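Long-range contact in 2-pyrone-4,6-dicarboxylic acid hydrolase, putative (Pseudomonas putida, PDB 2FFI), which is a putative TIM-barrel hydrolase of the amidohydrolase family that probably opens the lactone ring of 2-pyrone-4,6-dicarboxylate: residues 183-188 / 224-229. Numbering follows the deposited sequence.
Sequences AELLTL and AHYGAE
In the outer layer of this TIM barrel, His225 and Tyr226, near the C-terminal end of helix 208-225, meet the turn that follows helix 182-185. A hydrogen bond runs from His225 ND1 to Leu185 O, 3.2 Å long. It is bent at the hydrogen (136°), yet the acceptor lies almost in the imidazole plane and the donor sits on a lone pair of the carbonyl. With CG anti to the backbone N (chi1 -174°), the imidazole reaches across to the turn. Leu186 O lies over one ring face, towards its rim. It is 3.0 Å from His225 ND1, but the angle is too poor for a hydrogen bond. Leu188 O comes near the ring edge, 3.2 Å from His225 NE2. The phenol of Tyr226 enters beside Leu185, the two side chains crossing at about a right angle. Leu185 CD1 meets the ring at its edge, 3.4 Å from Tyr226 CE2. Tyr226 OH lies 3.1 Å from Leu185 O and also touches Leu188 CD2. Leu185 and Leu186 pack on Leu222 of helix 208-225, while Leu188 turns to Val153 of helix 149-156. The contact thus joins consecutive peripheral helices, which follow strands 163-165 and 194-199, round a parallel beta/alpha barrel.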
loop_
_atom_site.group_PDB
_atom_site.type_symbol
_atom_site.label_atom_id
_atom_site.label_comp_id
_atom_site.label_asym_id
_atom_site.label_seq_id
_atom_site.Cartn_x
_atom_site.Cartn_y
_atom_site.Cartn_z
ATOM N N ALA A 183 -9.177 -7.694 -15.940
ATOM C CA ALA A 183 -8.898 -8.756 -16.888
ATOM C C ALA A 183 -7.453 -8.664 -17.345
ATOM O O ALA A 183 -6.709 -9.642 -17.264
ATOM C CB ALA A 183 -9.821 -8.652 -18.073
ATOM N N GLU A 184 -7.054 -7.491 -17.827
ATOM C CA GLU A 184 -5.680 -7.289 -18.296
ATOM C C GLU A 184 -4.700 -7.568 -17.166
ATOM O O GLU A 184 -3.572 -7.969 -17.402
ATOM C CB GLU A 184 -5.489 -5.847 -18.785
ATOM C CG GLU A 184 -6.414 -5.408 -19.905
ATOM C CD GLU A 184 -6.307 -3.913 -20.211
ATOM O OE1 GLU A 184 -6.752 -3.095 -19.374
ATOM O OE2 GLU A 184 -5.768 -3.553 -21.285
ATOM N N LEU A 185 -5.149 -7.352 -15.937
ATOM C CA LEU A 185 -4.320 -7.572 -14.761
ATOM C C LEU A 185 -3.992 -9.067 -14.574
ATOM O O LEU A 185 -2.852 -9.418 -14.262
ATOM C CB LEU A 185 -5.036 -7.000 -13.531
ATOM C CG LEU A 185 -4.295 -6.780 -12.213
ATOM C CD1 LEU A 185 -4.073 -8.112 -11.526
ATOM C CD2 LEU A 185 -2.978 -6.071 -12.469
ATOM N N LEU A 186 -4.978 -9.942 -14.786
ATOM C CA LEU A 186 -4.777 -11.385 -14.632
ATOM C C LEU A 186 -4.051 -11.973 -15.820
ATOM O O LEU A 186 -3.863 -13.183 -15.900
ATOM C CB LEU A 186 -6.115 -12.109 -14.498
ATOM C CG LEU A 186 -7.093 -11.588 -13.465
ATOM C CD1 LEU A 186 -8.352 -12.408 -13.538
ATOM C CD2 LEU A 186 -6.466 -11.651 -12.094
ATOM N N THR A 187 -3.652 -11.113 -16.745
ATOM C CA THR A 187 -2.971 -11.559 -17.948
ATOM C C THR A 187 -1.777 -10.661 -18.208
ATOM O O THR A 187 -1.057 -10.841 -19.185
ATOM C CB THR A 187 -3.915 -11.488 -19.176
ATOM O OG1 THR A 187 -5.198 -12.019 -18.826
ATOM C CG2 THR A 187 -3.358 -12.302 -20.334
ATOM N N LEU A 188 -1.564 -9.695 -17.323
ATOM C CA LEU A 188 -0.461 -8.749 -17.483
ATOM C C LEU A 188 0.890 -9.432 -17.670
ATOM O O LEU A 188 1.072 -10.591 -17.302
ATOM C CB LEU A 188 -0.387 -7.807 -16.280
ATOM C CG LEU A 188 0.568 -6.617 -16.392
ATOM C CD1 LEU A 188 0.159 -5.721 -17.564
ATOM C CD2 LEU A 188 0.534 -5.831 -15.087
ATOM N N ALA A 224 -2.925 -16.887 -8.667
ATOM C CA ALA A 224 -2.728 -17.870 -9.729
ATOM C C ALA A 224 -1.857 -17.315 -10.859
ATOM O O ALA A 224 -1.209 -18.076 -11.573
ATOM C CB ALA A 224 -4.079 -18.319 -10.285
ATOM N N HIS A 225 -1.841 -15.990 -11.005
ATOM C CA HIS A 225 -1.071 -15.331 -12.049
ATOM C C HIS A 225 0.197 -14.664 -11.532
ATOM O O HIS A 225 1.194 -14.569 -12.240
ATOM C CB HIS A 225 -1.929 -14.285 -12.761
ATOM C CG HIS A 225 -1.246 -13.656 -13.935
ATOM N ND1 HIS A 225 -1.460 -12.347 -14.313
ATOM C CD2 HIS A 225 -0.330 -14.148 -14.806
ATOM C CE1 HIS A 225 -0.706 -12.060 -15.357
ATOM N NE2 HIS A 225 -0.008 -13.138 -15.678
ATOM N N TYR A 226 0.162 -14.189 -10.296
ATOM C CA TYR A 226 1.332 -13.536 -9.729
ATOM C C TYR A 226 2.072 -14.408 -8.728
ATOM O O TYR A 226 3.306 -14.397 -8.687
ATOM C CB TYR A 226 0.928 -12.217 -9.074
ATOM C CG TYR A 226 0.582 -11.161 -10.082
ATOM C CD1 TYR A 226 1.537 -10.700 -10.977
ATOM C CD2 TYR A 226 -0.696 -10.625 -10.143
ATOM C CE1 TYR A 226 1.231 -9.724 -11.911
ATOM C CE2 TYR A 226 -1.021 -9.647 -11.074
ATOM C CZ TYR A 226 -0.050 -9.196 -11.955
ATOM O OH TYR A 226 -0.346 -8.194 -12.845
ATOM N N GLY A 227 1.313 -15.154 -7.927
ATOM C CA GLY A 227 1.904 -16.028 -6.930
ATOM C C GLY A 227 1.836 -15.440 -5.535
ATOM O O GLY A 227 1.733 -14.226 -5.376
ATOM N N ALA A 228 1.896 -16.305 -4.526
ATOM C CA ALA A 228 1.844 -15.891 -3.123
ATOM C C ALA A 228 2.979 -14.941 -2.745
ATOM O O ALA A 228 2.808 -14.062 -1.893
ATOM C CB ALA A 228 1.884 -17.119 -2.227
ATOM N N GLU A 229 4.140 -15.126 -3.374
ATOM C CA GLU A 229 5.307 -14.282 -3.103
ATOM C C GLU A 229 5.138 -12.875 -3.677
ATOM O O GLU A 229 6.071 -12.074 -3.671
ATOM C CB GLU A 229 6.582 -14.930 -3.673
ATOM C CG GLU A 229 7.879 -14.285 -3.151
ATOM C CD GLU A 229 9.166 -14.958 -3.638
ATOM O OE1 GLU A 229 9.294 -16.198 -3.478
ATOM O OE2 GLU A 229 10.058 -14.239 -4.161
#